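Local coordinates for copper-transporting ATPase (Sulfolobus solfataricus, PDB 2YJ3), which probably couples ATP hydrolysis to the transport of heavy-metal cations, such as copper, across the cell membrane, this chain being the catalytic, ATP-binding part of the P-type ATPase, at residues 48-60 with 120-132. The protein carries 1 engineered substitution. Numbering follows the deposited sequence.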
ATOM      1  N   GLN A  48     -17.001   5.864  -2.097  1.00 36.15           N
ATOM      2  CA  GLN A  48     -18.113   6.799  -2.305  1.00 38.11           C
ATOM      3  C   GLN A  48     -17.694   8.103  -2.985  1.00 30.72           C
ATOM      4  O   GLN A  48     -16.609   8.615  -2.761  1.00 34.56           O
ATOM      5  CB  GLN A  48     -18.842   7.099  -0.992  1.00 41.48           C
ATOM      6  CG  GLN A  48     -18.453   8.411  -0.344  1.00 52.10           C
ATOM      7  CD  GLN A  48     -19.463   8.852   0.708  1.00 58.80           C
ATOM      8  OE1 GLN A  48     -20.679   8.783   0.491  1.00 54.46           O
ATOM      9  NE2 GLN A  48     -18.963   9.312   1.852  1.00 59.66           N
ATOM     10  N   PHE A  49     -18.564   8.610  -3.841  1.00 25.60           N
ATOM     11  CA  PHE A  49     -18.350   9.875  -4.488  1.00 28.06           C
ATOM     12  C   PHE A  49     -19.538  10.773  -4.175  1.00 30.24           C
ATOM     13  O   PHE A  49     -20.683  10.389  -4.402  1.00 28.17           O
ATOM     14  CB  PHE A  49     -18.246   9.694  -5.997  1.00 26.40           C
ATOM     15  CG  PHE A  49     -18.225  10.988  -6.750  1.00 24.70           C
ATOM     16  CD1 PHE A  49     -17.109  11.804  -6.695  1.00 23.19           C
ATOM     17  CD2 PHE A  49     -19.332  11.397  -7.490  1.00 25.41           C
ATOM     18  CE1 PHE A  49     -17.083  13.025  -7.373  1.00 26.70           C
ATOM     19  CE2 PHE A  49     -19.330  12.606  -8.160  1.00 24.83           C
ATOM     20  CZ  PHE A  49     -18.196  13.424  -8.105  1.00 30.22           C
ATOM     21  N   ILE A  50     -19.253  11.969  -3.675  1.00 28.12           N
ATOM     22  CA  ILE A  50     -20.272  12.981  -3.462  1.00 27.28           C
ATOM     23  C   ILE A  50     -20.052  14.169  -4.393  1.00 24.71           C
ATOM     24  O   ILE A  50     -19.000  14.788  -4.383  1.00 27.36           O
ATOM     25  CB  ILE A  50     -20.303  13.434  -1.986  1.00 30.19           C
ATOM     26  CG1 ILE A  50     -20.704  12.257  -1.098  1.00 32.11           C
ATOM     27  CG2 ILE A  50     -21.327  14.542  -1.798  1.00 30.98           C
ATOM     28  CD1 ILE A  50     -20.656  12.534   0.374  1.00 37.24           C
ATOM     29  N   GLY A  51     -21.038  14.486  -5.219  1.00 23.39           N
ATOM     30  CA  GLY A  51     -20.888  15.594  -6.148  1.00 23.17           C
ATOM     31  C   GLY A  51     -21.625  15.251  -7.415  1.00 25.98           C
ATOM     32  O   GLY A  51     -22.138  14.144  -7.524  1.00 30.52           O
ATOM     33  N   ASP A  52     -21.696  16.179  -8.363  1.00 23.93           N
ATOM     34  CA  ASP A  52     -22.354  15.904  -9.648  1.00 31.22           C
ATOM     35  C   ASP A  52     -21.423  15.258 -10.684  1.00 33.01           C
ATOM     36  O   ASP A  52     -20.202  15.270 -10.523  1.00 35.11           O
ATOM     37  CB  ASP A  52     -23.042  17.166 -10.206  1.00 37.89           C
ATOM     38  CG  ASP A  52     -22.062  18.176 -10.805  1.00 46.44           C
ATOM     39  OD1 ASP A  52     -20.936  17.808 -11.206  1.00 43.59           O
ATOM     40  OD2 ASP A  52     -22.439  19.361 -10.890  1.00 56.13           O
ATOM     41  N   SER A  53     -22.004  14.696 -11.747  1.00 29.25           N
ATOM     42  CA  SER A  53     -21.252  13.885 -12.709  1.00 21.39           C
ATOM     43  C   SER A  53     -20.247  14.707 -13.538  1.00 23.85           C
ATOM     44  O   SER A  53     -19.219  14.190 -13.969  1.00 27.86           O
ATOM     45  CB  SER A  53     -22.216  13.093 -13.620  1.00 30.12           C
ATOM     46  OG  SER A  53     -22.946  12.108 -12.866  1.00 31.68           O
ATOM     47  N   LEU A  54     -20.530  15.992 -13.749  1.00 28.48           N
ATOM     48  CA  LEU A  54     -19.561  16.868 -14.416  1.00 32.57           C
ATOM     49  C   LEU A  54     -18.288  16.977 -13.572  1.00 31.14           C
ATOM     50  O   LEU A  54     -17.184  16.909 -14.089  1.00 34.99           O
ATOM     51  CB  LEU A  54     -20.153  18.265 -14.673  1.00 34.43           C
ATOM     52  CG  LEU A  54     -19.239  19.277 -15.389  1.00 35.41           C
ATOM     53  CD1 LEU A  54     -18.749  18.754 -16.716  1.00 35.78           C
ATOM     54  CD2 LEU A  54     -19.939  20.631 -15.570  1.00 40.80           C
ATOM     55  N   SER A  55     -18.460  17.140 -12.266  1.00 27.95           N
ATOM     56  CA  SER A  55     -17.336  17.191 -11.347  1.00 29.69           C
ATOM     57  C   SER A  55     -16.542  15.911 -11.409  1.00 28.92           C
ATOM     58  O   SER A  55     -15.304  15.918 -11.400  1.00 29.13           O
ATOM     59  CB  SER A  55     -17.826  17.429  -9.919  1.00 26.55           C
ATOM     60  OG  SER A  55     -18.388  18.720  -9.808  1.00 36.16           O
ATOM     61  N   LEU A  56     -17.269  14.807 -11.459  1.00 27.81           N
ATOM     62  CA  LEU A  56     -16.668  13.482 -11.570  1.00 27.15           C
ATOM     63  C   LEU A  56     -15.788  13.414 -12.815  1.00 23.34           C
ATOM     64  O   LEU A  56     -14.641  12.969 -12.756  1.00 28.33           O
ATOM     65  CB  LEU A  56     -17.782  12.413 -11.618  1.00 21.26           C
ATOM     66  CG  LEU A  56     -17.370  10.945 -11.806  1.00 25.80           C
ATOM     67  CD1 LEU A  56     -16.267  10.561 -10.824  1.00 20.67           C
ATOM     68  CD2 LEU A  56     -18.602   9.988 -11.704  1.00 16.77           C
ATOM     69  N   ALA A  57     -16.318  13.877 -13.942  1.00 25.74           N
ATOM     70  CA  ALA A  57     -15.590  13.812 -15.207  1.00 22.19           C
ATOM     71  C   ALA A  57     -14.358  14.707 -15.169  1.00 31.85           C
ATOM     72  O   ALA A  57     -13.344  14.388 -15.780  1.00 26.81           O
ATOM     73  CB  ALA A  57     -16.485  14.222 -16.354  1.00 23.68           C
ATOM     74  N   TYR A  58     -14.461  15.842 -14.479  1.00 30.30           N
ATOM     75  CA  TYR A  58     -13.345  16.763 -14.367  1.00 31.88           C
ATOM     76  C   TYR A  58     -12.227  16.131 -13.553  1.00 24.47           C
ATOM     77  O   TYR A  58     -11.082  16.114 -13.967  1.00 30.11           O
ATOM     78  CB  TYR A  58     -13.792  18.081 -13.724  1.00 39.92           C
ATOM     79  CG  TYR A  58     -14.514  19.034 -14.661  1.00 37.22           C
ATOM     80  CD1 TYR A  58     -14.500  18.828 -16.034  1.00 35.69           C
ATOM     81  CD2 TYR A  58     -15.208  20.141 -14.167  1.00 35.31           C
ATOM     82  CE1 TYR A  58     -15.157  19.682 -16.892  1.00 37.03           C
ATOM     83  CE2 TYR A  58     -15.868  21.011 -15.025  1.00 35.26           C
ATOM     84  CZ  TYR A  58     -15.826  20.781 -16.389  1.00 39.13           C
ATOM     85  OH  TYR A  58     -16.460  21.637 -17.270  1.00 42.63           O
ATOM     86  N   ALA A  59     -12.564  15.603 -12.389  1.00 25.33           N
ATOM     87  CA  ALA A  59     -11.565  14.976 -11.532  1.00 27.60           C
ATOM     88  C   ALA A  59     -10.851  13.814 -12.249  1.00 29.41           C
ATOM     89  O   ALA A  59      -9.642  13.702 -12.199  1.00 30.58           O
ATOM     90  CB  ALA A  59     -12.222  14.474 -10.266  1.00 23.03           C
ATOM     91  N   ALA A  60     -11.617  12.940 -12.890  1.00 29.71           N
ATOM     92  CA  ALA A  60     -11.059  11.774 -13.570  1.00 25.88           C
ATOM     93  C   ALA A  60     -10.167  12.196 -14.723  1.00 24.70           C
ATOM     94  O   ALA A  60      -9.121  11.579 -14.989  1.00 31.60           O
ATOM     95  CB  ALA A  60     -12.204  10.862 -14.085  1.00 26.47           C
ATOM     96  N   ALA A 120     -10.688  15.840  -2.164  1.00 37.81           N
ATOM     97  CA  ALA A 120     -11.585  16.937  -2.510  1.00 31.24           C
ATOM     98  C   ALA A 120     -11.349  17.366  -3.942  1.00 28.93           C
ATOM     99  O   ALA A 120     -10.207  17.371  -4.421  1.00 27.62           O
ATOM    100  CB  ALA A 120     -11.375  18.128  -1.544  1.00 30.89           C
ATOM    101  N   VAL A 121     -12.423  17.708  -4.643  1.00 20.88           N
ATOM    102  CA  VAL A 121     -12.272  18.243  -5.990  1.00 22.46           C
ATOM    103  C   VAL A 121     -12.580  19.740  -5.925  1.00 30.79           C
ATOM    104  O   VAL A 121     -13.644  20.134  -5.448  1.00 28.28           O
ATOM    105  CB  VAL A 121     -13.235  17.592  -6.977  1.00 22.96           C
ATOM    106  CG1 VAL A 121     -13.038  18.188  -8.364  1.00 26.54           C
ATOM    107  CG2 VAL A 121     -13.082  16.047  -6.977  1.00 25.32           C
ATOM    108  N   TYR A 122     -11.650  20.571  -6.388  1.00 24.63           N
ATOM    109  CA  TYR A 122     -11.879  22.008  -6.448  1.00 27.45           C
ATOM    110  C   TYR A 122     -12.052  22.450  -7.875  1.00 37.82           C
ATOM    111  O   TYR A 122     -11.383  21.938  -8.789  1.00 34.06           O
ATOM    112  CB  TYR A 122     -10.704  22.770  -5.857  1.00 25.01           C
ATOM    113  CG  TYR A 122     -10.491  22.472  -4.404  1.00 28.47           C
ATOM    114  CD1 TYR A 122      -9.894  21.289  -4.006  1.00 30.51           C
ATOM    115  CD2 TYR A 122     -10.895  23.365  -3.436  1.00 30.97           C
ATOM    116  CE1 TYR A 122      -9.711  21.007  -2.671  1.00 36.89           C
ATOM    117  CE2 TYR A 122     -10.704  23.099  -2.103  1.00 38.20           C
ATOM    118  CZ  TYR A 122     -10.114  21.916  -1.726  1.00 41.27           C
ATOM    119  OH  TYR A 122      -9.924  21.639  -0.398  1.00 44.77           O
ATOM    120  N   ILE A 123     -12.949  23.403  -8.068  1.00 29.48           N
ATOM    121  CA  ILE A 123     -13.087  24.023  -9.364  1.00 28.80           C
ATOM    122  C   ILE A 123     -12.992  25.512  -9.163  1.00 30.05           C
ATOM    123  O   ILE A 123     -13.853  26.122  -8.519  1.00 27.60           O
ATOM    124  CB  ILE A 123     -14.410  23.700 -10.051  1.00 31.95           C
ATOM    125  CG1 ILE A 123     -14.505  22.200 -10.396  1.00 29.34           C
ATOM    126  CG2 ILE A 123     -14.538  24.546 -11.317  1.00 34.14           C
ATOM    127  CD1 ILE A 123     -15.937  21.752 -10.761  1.00 29.99           C
ATOM    128  N   ASN A 124     -11.922  26.085  -9.709  1.00 31.97           N
ATOM    129  CA  ASN A 124     -11.626  27.490  -9.545  1.00 32.50           C
ATOM    130  C   ASN A 124     -11.594  27.905  -8.082  1.00 35.06           C
ATOM    131  O   ASN A 124     -12.049  28.983  -7.731  1.00 38.54           O
ATOM    132  CB  ASN A 124     -12.619  28.332 -10.343  1.00 36.77           C
ATOM    133  CG  ASN A 124     -12.396  28.209 -11.839  1.00 39.70           C
ATOM    134  OD1 ASN A 124     -11.380  27.675 -12.277  1.00 45.00           O
ATOM    135  ND2 ASN A 124     -13.336  28.708 -12.625  1.00 44.77           N
ATOM    136  N   GLY A 125     -11.038  27.042  -7.237  1.00 36.41           N
ATOM    137  CA  GLY A 125     -10.765  27.397  -5.856  1.00 36.25           C
ATOM    138  C   GLY A 125     -11.813  26.902  -4.868  1.00 40.11           C
ATOM    139  O   GLY A 125     -11.601  26.922  -3.651  1.00 40.81           O
ATOM    140  N   GLU A 126     -12.945  26.453  -5.393  1.00 31.00           N
ATOM    141  CA  GLU A 126     -14.085  26.065  -4.563  1.00 30.93           C
ATOM    142  C   GLU A 126     -14.242  24.541  -4.466  1.00 26.45           C
ATOM    143  O   GLU A 126     -14.377  23.863  -5.485  1.00 25.61           O
ATOM    144  CB  GLU A 126     -15.361  26.670  -5.148  1.00 35.52           C
ATOM    145  CG  GLU A 126     -16.641  26.138  -4.527  1.00 51.02           C
ATOM    146  CD  GLU A 126     -17.901  26.733  -5.146  1.00 58.25           C
ATOM    147  OE1 GLU A 126     -17.945  26.848  -6.398  1.00 51.64           O
ATOM    148  OE2 GLU A 126     -18.844  27.075  -4.381  1.00 61.11           O
ATOM    149  N   PRO A 127     -14.243  24.004  -3.234  1.00 24.78           N
ATOM    150  CA  PRO A 127     -14.472  22.572  -3.028  1.00 27.13           C
ATOM    151  C   PRO A 127     -15.900  22.188  -3.401  1.00 30.46           C
ATOM    152  O   PRO A 127     -16.826  22.631  -2.730  1.00 32.18           O
ATOM    153  CB  PRO A 127     -14.238  22.392  -1.529  1.00 27.97           C
ATOM    154  CG  PRO A 127     -14.514  23.736  -0.927  1.00 33.46           C
ATOM    155  CD  PRO A 127     -14.092  24.742  -1.964  1.00 33.29           C
ATOM    156  N   ILE A 128     -16.072  21.383  -4.448  1.00 25.77           N
ATOM    157  CA  ILE A 128     -17.410  21.071  -4.945  1.00 23.56           C
ATOM    158  C   ILE A 128     -17.776  19.575  -4.985  1.00 25.17           C
ATOM    159  O   ILE A 128     -18.947  19.234  -5.188  1.00 30.25           O
ATOM    160  CB  ILE A 128     -17.689  21.704  -6.344  1.00 41.59           C
ATOM    161  CG1 ILE A 128     -16.524  21.452  -7.297  1.00 46.44           C
ATOM    162  CG2 ILE A 128     -17.958  23.215  -6.225  1.00 40.78           C
ATOM    163  CD1 ILE A 128     -16.138  20.013  -7.443  1.00 45.81           C
ATOM    164  N   ALA A 129     -16.793  18.698  -4.792  1.00 20.67           N
ATOM    165  CA  ALA A 129     -17.034  17.259  -4.765  1.00 18.83           C
ATOM    166  C   ALA A 129     -15.988  16.587  -3.901  1.00 28.36           C
ATOM    167  O   ALA A 129     -14.982  17.212  -3.529  1.00 26.81           O
ATOM    168  CB  ALA A 129     -16.987  16.683  -6.192  1.00 18.88           C
ATOM    169  N   SER A 130     -16.197  15.307  -3.602  1.00 26.95           N
ATOM    170  CA  SER A 130     -15.221  14.555  -2.815  1.00 28.67           C
ATOM    171  C   SER A 130     -15.351  13.040  -2.995  1.00 26.45           C
ATOM    172  O   SER A 130     -16.398  12.543  -3.426  1.00 24.98           O
ATOM    173  CB  SER A 130     -15.346  14.911  -1.332  1.00 28.54           C
ATOM    174  OG  SER A 130     -16.557  14.389  -0.820  1.00 31.85           O
ATOM    175  N   PHE A 131     -14.283  12.317  -2.655  1.00 26.94           N
ATOM    176  CA  PHE A 131     -14.268  10.848  -2.711  1.00 30.94           C
ATOM    177  C   PHE A 131     -13.839  10.311  -1.378  1.00 31.45           C
ATOM    178  O   PHE A 131     -12.948  10.886  -0.734  1.00 26.19           O
ATOM    179  CB  PHE A 131     -13.208  10.323  -3.699  1.00 30.36           C
ATOM    180  CG  PHE A 131     -13.424  10.735  -5.119  1.00 28.58           C
ATOM    181  CD1 PHE A 131     -12.953  11.959  -5.580  1.00 28.34           C
ATOM    182  CD2 PHE A 131     -14.078   9.892  -6.004  1.00 28.89           C
ATOM    183  CE1 PHE A 131     -13.153  12.333  -6.892  1.00 26.45           C
ATOM    184  CE2 PHE A 131     -14.266  10.253  -7.328  1.00 26.18           C
ATOM    185  CZ  PHE A 131     -13.817  11.468  -7.770  1.00 23.32           C
ATOM    186  N   ASN A 132     -14.465   9.210  -0.968  1.00 26.47           N
ATOM    187  CA  ASN A 132     -13.885   8.331   0.031  1.00 36.74           C
ATOM    188  C   ASN A 132     -13.218   7.207  -0.761  1.00 40.11           C
ATOM    189  O   ASN A 132     -13.844   6.647  -1.642  1.00 34.00           O
ATOM    190  CB  ASN A 132     -14.976   7.744   0.929  1.00 46.87           C
ATOM    191  CG  ASN A 132     -15.083   8.445   2.273  1.00 63.46           C
ATOM    192  OD1 ASN A 132     -15.419   9.631   2.355  1.00 70.54           O
ATOM    193  ND2 ASN A 132     -14.809   7.705   3.341  1.00 67.62           N
TER
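The carbonyl oxygen of S130 is met by I50 N at 2.9 Å in a nearly straight bond (166° at the hydrogen), and the CA-H of F49 adds a weaker contact to it. S130 N in turn donates to I50 O, and a second pair of bonds joins the backbones of Q48 and N132, making 48-50 an antiparallel neighbour of 126-132. F49 and F131, the non-hydrogen-bonded pair in between, carry the apolar core. CD1 of F49 sits 3.3 Å above one face of the F131 ring, offset toward its rim, with the ring planes 44° apart. F49 has CG anti to its nitrogen (chi1 172°), which lays the ring along the strand toward A129, whose CB lies 3.8 Å from F49 CE1. L56 CD1 covers the centre of one face of F49 and also meets the edge of F131, while A59 CB meets the F131 rim at CE1 (4.1 Å). With an alanine in place of F131, F49 and L56 would probably lose a shared partner and a gap would open beneath the helix. Farther along, A59 CB rests on V121 CG2 (3.7 Å), I128 CD1 lies 3.5 Å from S55 OG, and I123 CD1 touches the edge of the Y58 ring, whose OH is hydrogen-bonded to K106 NZ. D52 N-caps the helix through S55 N to D52 OD1 (2.8 Å). A classic bulge sets both I128 and A129 opposite V121, and a type I' turn from I123 to E126 closes the hairpin. Helix 53-63, which ends at the nucleotide-binding E63, thus packs over one face of the six-stranded antiparallel sheet, roughly at right angles to its strands, the build of the nucleotide-binding (N) domain of P-type ATPases, to which this part of the chain belongs.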